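Local structure of Serine/threonine protein phosphatase Stp1 (Streptococcus agalactiae, 2PK0) at residues A[184-187]-A[188-192]; A[225-228]-A[229-233]. The protein catalyses the removal of phosphate from phosphoserine and phosphothreonine of proteins, as a magnesium-binding bacterial phosphatase of the PP2C family. All coordinates share one frame; numbering follows the deposited sequence.

In the fold
Well along the chain comes strand 180-185, an outermost strand of one of the two five-stranded antiparallel sheets. Contact 1 closes the tight loop at its end and sends the chain into strand 191-195, the middle strand of the other sheet. It therefore links the two sheets of the PP2C sandwich. The chain then runs through helix 197-200, which opens with the magnesium ligand Asp197, and helix 205-212 before entering helix 218-231. Contact 2 forms the last turns of this helix and its C-terminal end, ahead of Asp236, another magnesium ligand, and strand 238-245. The centres of contact 1 and contact 2 are about 25 Å apart. The two lie in series, neither nested nor crossed, and do not touch.

Contact 1 (A[184-187]-A[188-192]); sequences HLLE and EGDYL
A local turn contact joins Glu187 to Asp190 where the chain leaves strand 180-185 and heads for strand 191-195. Two hydrogen bonds close it. The backbone N of Asp190 donates to Glu187 O at 3.2 Å. Glu187 N donates to the carboxylate oxygen OD2 of Asp190 at 2.6 Å. This N-H comes from above the carboxylate plane, 54° out of it. The Asp190 side chain reaches back because CG stands beside its own backbone N (chi1 -79°). The carboxylate lies beside Glu187, with OD2 3.5 Å from Glu187 CB. Asp190 is buried, and OD2 also forms a salt bridge with Arg130, which probably favours the charged form. The Glu187 side chain bends at chi2 and leads away from the turn; its OE2 makes a long, weak ion pair with Arg130. Leu186 CD2 meets Leu192 CB at 4.5 Å. Both leucines pack on Ile116 of strand 115-121 and touch strands 125-130 and 238-245, so they lie between the two sheets. Gly189 takes the positive phi (95°) of the third position. This is a type II beta turn, its first N-H bonded to the side chain of its last residue, in the connection between the two sheets of the PP2C beta sandwich.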
ATOM      1  N   HIS A 184      -3.279  10.788   9.997  1.00 32.78           N
ATOM      2  CA  HIS A 184      -1.997  11.340  10.432  1.00 33.18           C
ATOM      3  C   HIS A 184      -1.710  12.688   9.822  1.00 34.63           C
ATOM      4  O   HIS A 184      -2.166  12.995   8.727  1.00 35.59           O
ATOM      5  CB  HIS A 184      -0.860  10.399  10.057  1.00 33.42           C
ATOM      6  CG  HIS A 184      -0.908   9.092  10.778  1.00 35.19           C
ATOM      7  ND1 HIS A 184      -0.238   8.873  11.964  1.00 34.97           N
ATOM      8  CD2 HIS A 184      -1.570   7.944  10.496  1.00 33.59           C
ATOM      9  CE1 HIS A 184      -0.480   7.641  12.378  1.00 34.09           C
ATOM     10  NE2 HIS A 184      -1.288   7.059  11.507  1.00 34.39           N
ATOM     11  N   LEU A 185      -0.920  13.482  10.533  1.00 36.73           N
ATOM     12  CA  LEU A 185      -0.490  14.788  10.061  1.00 33.88           C
ATOM     13  C   LEU A 185       0.848  14.670   9.347  1.00 35.32           C
ATOM     14  O   LEU A 185       1.770  14.036   9.847  1.00 37.15           O
ATOM     15  CB  LEU A 185      -0.351  15.718  11.259  1.00 34.54           C
ATOM     16  CG  LEU A 185      -0.011  17.188  10.994  1.00 35.63           C
ATOM     17  CD1 LEU A 185      -1.034  17.825  10.079  1.00 33.57           C
ATOM     18  CD2 LEU A 185       0.058  17.930  12.311  1.00 35.04           C
ATOM     19  N   LEU A 186       0.961  15.273   8.174  1.00 36.58           N
ATOM     20  CA  LEU A 186       2.255  15.333   7.492  1.00 38.25           C
ATOM     21  C   LEU A 186       2.922  16.688   7.734  1.00 38.92           C
ATOM     22  O   LEU A 186       2.306  17.735   7.526  1.00 41.49           O
ATOM     23  CB  LEU A 186       2.092  15.082   5.985  1.00 38.49           C
ATOM     24  CG  LEU A 186       2.397  13.695   5.382  1.00 38.82           C
ATOM     25  CD1 LEU A 186       2.005  12.532   6.294  1.00 38.77           C
ATOM     26  CD2 LEU A 186       1.752  13.545   4.000  1.00 37.65           C
ATOM     27  N   GLU A 187       4.174  16.665   8.183  1.00 39.88           N
ATOM     28  CA  GLU A 187       4.949  17.885   8.421  1.00 39.64           C
ATOM     29  C   GLU A 187       5.777  18.271   7.194  1.00 41.20           C
ATOM     30  O   GLU A 187       5.985  17.455   6.304  1.00 40.86           O
ATOM     31  CB  GLU A 187       5.848  17.700   9.643  1.00 40.26           C
ATOM     32  CG  GLU A 187       5.200  18.168  10.943  1.00 43.60           C
ATOM     33  CD  GLU A 187       5.594  17.345  12.149  1.00 44.22           C
ATOM     34  OE1 GLU A 187       6.779  17.388  12.561  1.00 43.19           O
ATOM     35  OE2 GLU A 187       4.698  16.658  12.683  1.00 44.12           O
ATOM     36  N   GLU A 188       6.235  19.518   7.145  1.00 42.44           N
ATOM     37  CA  GLU A 188       7.077  19.989   6.046  1.00 44.94           C
ATOM     38  C   GLU A 188       8.381  19.206   5.993  1.00 40.61           C
ATOM     39  O   GLU A 188       9.059  19.062   7.000  1.00 40.04           O
ATOM     40  CB  GLU A 188       7.366  21.487   6.197  1.00 47.61           C
ATOM     41  CG  GLU A 188       6.315  22.382   5.551  1.00 52.54           C
ATOM     42  CD  GLU A 188       6.468  23.863   5.913  1.00 53.30           C
ATOM     43  OE1 GLU A 188       7.520  24.249   6.471  1.00 57.99           O
ATOM     44  OE2 GLU A 188       5.528  24.642   5.637  1.00 54.61           O
ATOM     45  N   GLY A 189       8.709  18.672   4.824  1.00 37.54           N
ATOM     46  CA  GLY A 189       9.912  17.859   4.672  1.00 36.04           C
ATOM     47  C   GLY A 189       9.724  16.353   4.805  1.00 35.15           C
ATOM     48  O   GLY A 189      10.665  15.592   4.544  1.00 33.41           O
ATOM     49  N   ASP A 190       8.521  15.927   5.211  1.00 34.06           N
ATOM     50  CA  ASP A 190       8.185  14.502   5.359  1.00 33.21           C
ATOM     51  C   ASP A 190       8.140  13.792   4.015  1.00 33.08           C
ATOM     52  O   ASP A 190       7.990  14.424   2.968  1.00 33.92           O
ATOM     53  CB  ASP A 190       6.810  14.325   6.018  1.00 35.26           C
ATOM     54  CG  ASP A 190       6.832  14.518   7.528  1.00 36.23           C
ATOM     55  OD1 ASP A 190       7.920  14.611   8.122  1.00 36.70           O
ATOM     56  OD2 ASP A 190       5.744  14.558   8.137  1.00 36.12           O
ATOM     57  N   TYR A 191       8.284  12.474   4.053  1.00 32.38           N
ATOM     58  CA  TYR A 191       8.023  11.631   2.897  1.00 30.44           C
ATOM     59  C   TYR A 191       7.045  10.573   3.360  1.00 30.85           C
ATOM     60  O   TYR A 191       7.355   9.808   4.279  1.00 30.59           O
ATOM     61  CB  TYR A 191       9.287  10.919   2.405  1.00 31.71           C
ATOM     62  CG  TYR A 191      10.394  11.813   1.858  1.00 31.48           C
ATOM     63  CD1 TYR A 191      10.459  12.124   0.512  1.00 29.87           C
ATOM     64  CD2 TYR A 191      11.381  12.318   2.693  1.00 32.86           C
ATOM     65  CE1 TYR A 191      11.453  12.924   0.011  1.00 30.04           C
ATOM     66  CE2 TYR A 191      12.393  13.124   2.200  1.00 32.15           C
ATOM     67  CZ  TYR A 191      12.417  13.430   0.858  1.00 32.18           C
ATOM     68  OH  TYR A 191      13.418  14.237   0.365  1.00 31.39           O
ATOM     69  N   LEU A 192       5.860  10.540   2.760  1.00 28.52           N
ATOM     70  CA  LEU A 192       4.986   9.394   2.914  1.00 25.59           C
ATOM     71  C   LEU A 192       5.547   8.333   1.997  1.00 26.38           C
ATOM     72  O   LEU A 192       5.868   8.625   0.834  1.00 25.26           O
ATOM     73  CB  LEU A 192       3.550   9.711   2.480  1.00 26.44           C
ATOM     74  CG  LEU A 192       2.515   8.622   2.809  1.00 25.53           C
ATOM     75  CD1 LEU A 192       2.431   8.385   4.315  1.00 21.00           C
ATOM     76  CD2 LEU A 192       1.171   8.988   2.252  1.00 24.93           C
TER

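Contact 2 (A[225-228]-A[229-233]); sequences LITL and ANHRG
Four backbone hydrogen bonds join residues 225-228 to residues 229-232 in successive i to i+4 steps. Ala229 N donates to Leu225 O at 3.1 Å and Asn230 N to Ile226 O at 2.8 Å. His231 N to Thr227 O and Arg232 N to Leu228 O follow, and the last is fairly straight, with an angle of 160° at the hydrogen. Beyond them, Gly233 N bonds to Asn230 O at 2.9 Å. Three of the polar side chains have partners outside residues 225-233. Arg232 NH2 forms a salt bridge with Asp207, Thr227 OG1 bonds to Gln223 O one turn back, and Asn230 makes weak bonds to Gln16 and Asp13.

Side-chain pairs four residues apart lie side by side along the helix. Ile226 CD1 rests against Asn230 ND2 at 3.6 Å. Ile226 CG1 stands between the backbone N and the carbonyl carbon (chi1 75°), and CD1 extends from it alongside the amide. Thr227 turns its methyl CG2 to the His231 ring, 3.8 Å from CD2. Leu228 CD1 approaches Arg232 NE at 4.0 Å, while the arginine chain bends at chi2 and runs alongside the leucine. Ala229 and Ile226 face inward onto Ile238 of strand 238-245. Leu225 turns to helix 205-212, and Leu228 packs on Leu203. At the C-terminal end, Gly233 has a positive phi of 152°, a backbone shape that glycine adopts easily. The positive phi together with bonds back into the last turn, among them Gly233 N to Asn230 O, makes this a Schellman motif, ending a helix that packs against one sheet of the PP2C fold.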
ATOM      1  N   LEU A 225      15.164   3.435  -5.262  1.00 29.59           N
ATOM      2  CA  LEU A 225      14.557   2.484  -4.340  1.00 27.77           C
ATOM      3  C   LEU A 225      14.352   1.118  -4.992  1.00 30.83           C
ATOM      4  O   LEU A 225      14.630   0.093  -4.369  1.00 29.30           O
ATOM      5  CB  LEU A 225      13.221   3.012  -3.817  1.00 25.71           C
ATOM      6  CG  LEU A 225      13.217   4.089  -2.729  1.00 24.85           C
ATOM      7  CD1 LEU A 225      11.783   4.460  -2.362  1.00 25.74           C
ATOM      8  CD2 LEU A 225      13.934   3.614  -1.494  1.00 23.34           C
ATOM      9  N   ILE A 226      13.888   1.096  -6.244  1.00 31.16           N
ATOM     10  CA  ILE A 226      13.623  -0.192  -6.874  1.00 33.65           C
ATOM     11  C   ILE A 226      14.903  -0.842  -7.396  1.00 34.95           C
ATOM     12  O   ILE A 226      15.016  -2.075  -7.408  1.00 36.72           O
ATOM     13  CB  ILE A 226      12.443  -0.164  -7.925  1.00 35.17           C
ATOM     14  CG1 ILE A 226      12.856   0.503  -9.227  1.00 37.73           C
ATOM     15  CG2 ILE A 226      11.189   0.522  -7.351  1.00 30.49           C
ATOM     16  CD1 ILE A 226      13.418  -0.428 -10.256  1.00 43.00           C
ATOM     17  N   THR A 227      15.859  -0.008  -7.818  1.00 36.03           N
ATOM     18  CA  THR A 227      17.179  -0.467  -8.260  1.00 33.19           C
ATOM     19  C   THR A 227      17.863  -1.184  -7.111  1.00 32.84           C
ATOM     20  O   THR A 227      18.312  -2.319  -7.268  1.00 33.02           O
ATOM     21  CB  THR A 227      18.057   0.716  -8.727  1.00 34.82           C
ATOM     22  OG1 THR A 227      17.440   1.346  -9.854  1.00 37.10           O
ATOM     23  CG2 THR A 227      19.464   0.259  -9.126  1.00 32.46           C
ATOM     24  N   LEU A 228      17.882  -0.540  -5.944  1.00 31.62           N
ATOM     25  CA  LEU A 228      18.408  -1.158  -4.725  1.00 32.79           C
ATOM     26  C   LEU A 228      17.665  -2.432  -4.317  1.00 32.42           C
ATOM     27  O   LEU A 228      18.292  -3.403  -3.915  1.00 33.12           O
ATOM     28  CB  LEU A 228      18.404  -0.160  -3.559  1.00 32.58           C
ATOM     29  CG  LEU A 228      19.116  -0.645  -2.296  1.00 32.88           C
ATOM     30  CD1 LEU A 228      20.546  -1.085  -2.613  1.00 30.80           C
ATOM     31  CD2 LEU A 228      19.092   0.403  -1.197  1.00 33.18           C
ATOM     32  N   ALA A 229      16.341  -2.432  -4.451  1.00 30.92           N
ATOM     33  CA  ALA A 229      15.560  -3.608  -4.121  1.00 29.92           C
ATOM     34  C   ALA A 229      15.886  -4.761  -5.061  1.00 31.10           C
ATOM     35  O   ALA A 229      15.907  -5.922  -4.654  1.00 31.23           O
ATOM     36  CB  ALA A 229      14.086  -3.287  -4.127  1.00 28.19           C
ATOM     37  N   ASN A 230      16.168  -4.429  -6.313  1.00 32.92           N
ATOM     38  CA  ASN A 230      16.615  -5.426  -7.278  1.00 33.34           C
ATOM     39  C   ASN A 230      18.018  -5.942  -6.952  1.00 34.84           C
ATOM     40  O   ASN A 230      18.254  -7.159  -7.032  1.00 34.50           O
ATOM     41  CB  ASN A 230      16.538  -4.869  -8.707  1.00 31.67           C
ATOM     42  CG  ASN A 230      15.118  -4.848  -9.245  1.00 31.04           C
ATOM     43  OD1 ASN A 230      14.351  -5.769  -8.986  1.00 31.95           O
ATOM     44  ND2 ASN A 230      14.761  -3.806  -9.994  1.00 28.32           N
ATOM     45  N   HIS A 231      18.924  -5.030  -6.568  1.00 34.55           N
ATOM     46  CA  HIS A 231      20.287  -5.398  -6.205  1.00 37.25           C
ATOM     47  C   HIS A 231      20.294  -6.313  -5.006  1.00 38.27           C
ATOM     48  O   HIS A 231      21.062  -7.252  -4.960  1.00 43.66           O
ATOM     49  CB  HIS A 231      21.163  -4.180  -5.901  1.00 43.34           C
ATOM     50  CG  HIS A 231      21.756  -3.538  -7.119  1.00 46.80           C
ATOM     51  ND1 HIS A 231      22.462  -4.246  -8.068  1.00 49.55           N
ATOM     52  CD2 HIS A 231      21.765  -2.248  -7.533  1.00 47.77           C
ATOM     53  CE1 HIS A 231      22.865  -3.426  -9.023  1.00 49.15           C
ATOM     54  NE2 HIS A 231      22.452  -2.207  -8.723  1.00 49.77           N
ATOM     55  N   ARG A 232      19.416  -6.062  -4.046  1.00 38.59           N
ATOM     56  CA  ARG A 232      19.260  -6.957  -2.902  1.00 36.71           C
ATOM     57  C   ARG A 232      18.627  -8.298  -3.240  1.00 35.62           C
ATOM     58  O   ARG A 232      18.641  -9.203  -2.414  1.00 37.88           O
ATOM     59  CB  ARG A 232      18.429  -6.294  -1.809  1.00 38.27           C
ATOM     60  CG  ARG A 232      19.049  -5.041  -1.233  1.00 40.57           C
ATOM     61  CD  ARG A 232      20.345  -5.308  -0.509  1.00 43.38           C
ATOM     62  NE  ARG A 232      20.910  -4.061   0.010  1.00 47.51           N
ATOM     63  CZ  ARG A 232      20.572  -3.517   1.179  1.00 48.21           C
ATOM     64  NH1 ARG A 232      21.137  -2.380   1.572  1.00 47.76           N
ATOM     65  NH2 ARG A 232      19.667  -4.113   1.956  1.00 47.80           N
ATOM     66  N   GLY A 233      18.054  -8.441  -4.429  1.00 34.86           N
ATOM     67  CA  GLY A 233      17.518  -9.744  -4.835  1.00 35.30           C
ATOM     68  C   GLY A 233      16.362  -9.686  -5.809  1.00 37.32           C
ATOM     69  O   GLY A 233      16.261 -10.533  -6.722  1.00 38.03           O
TER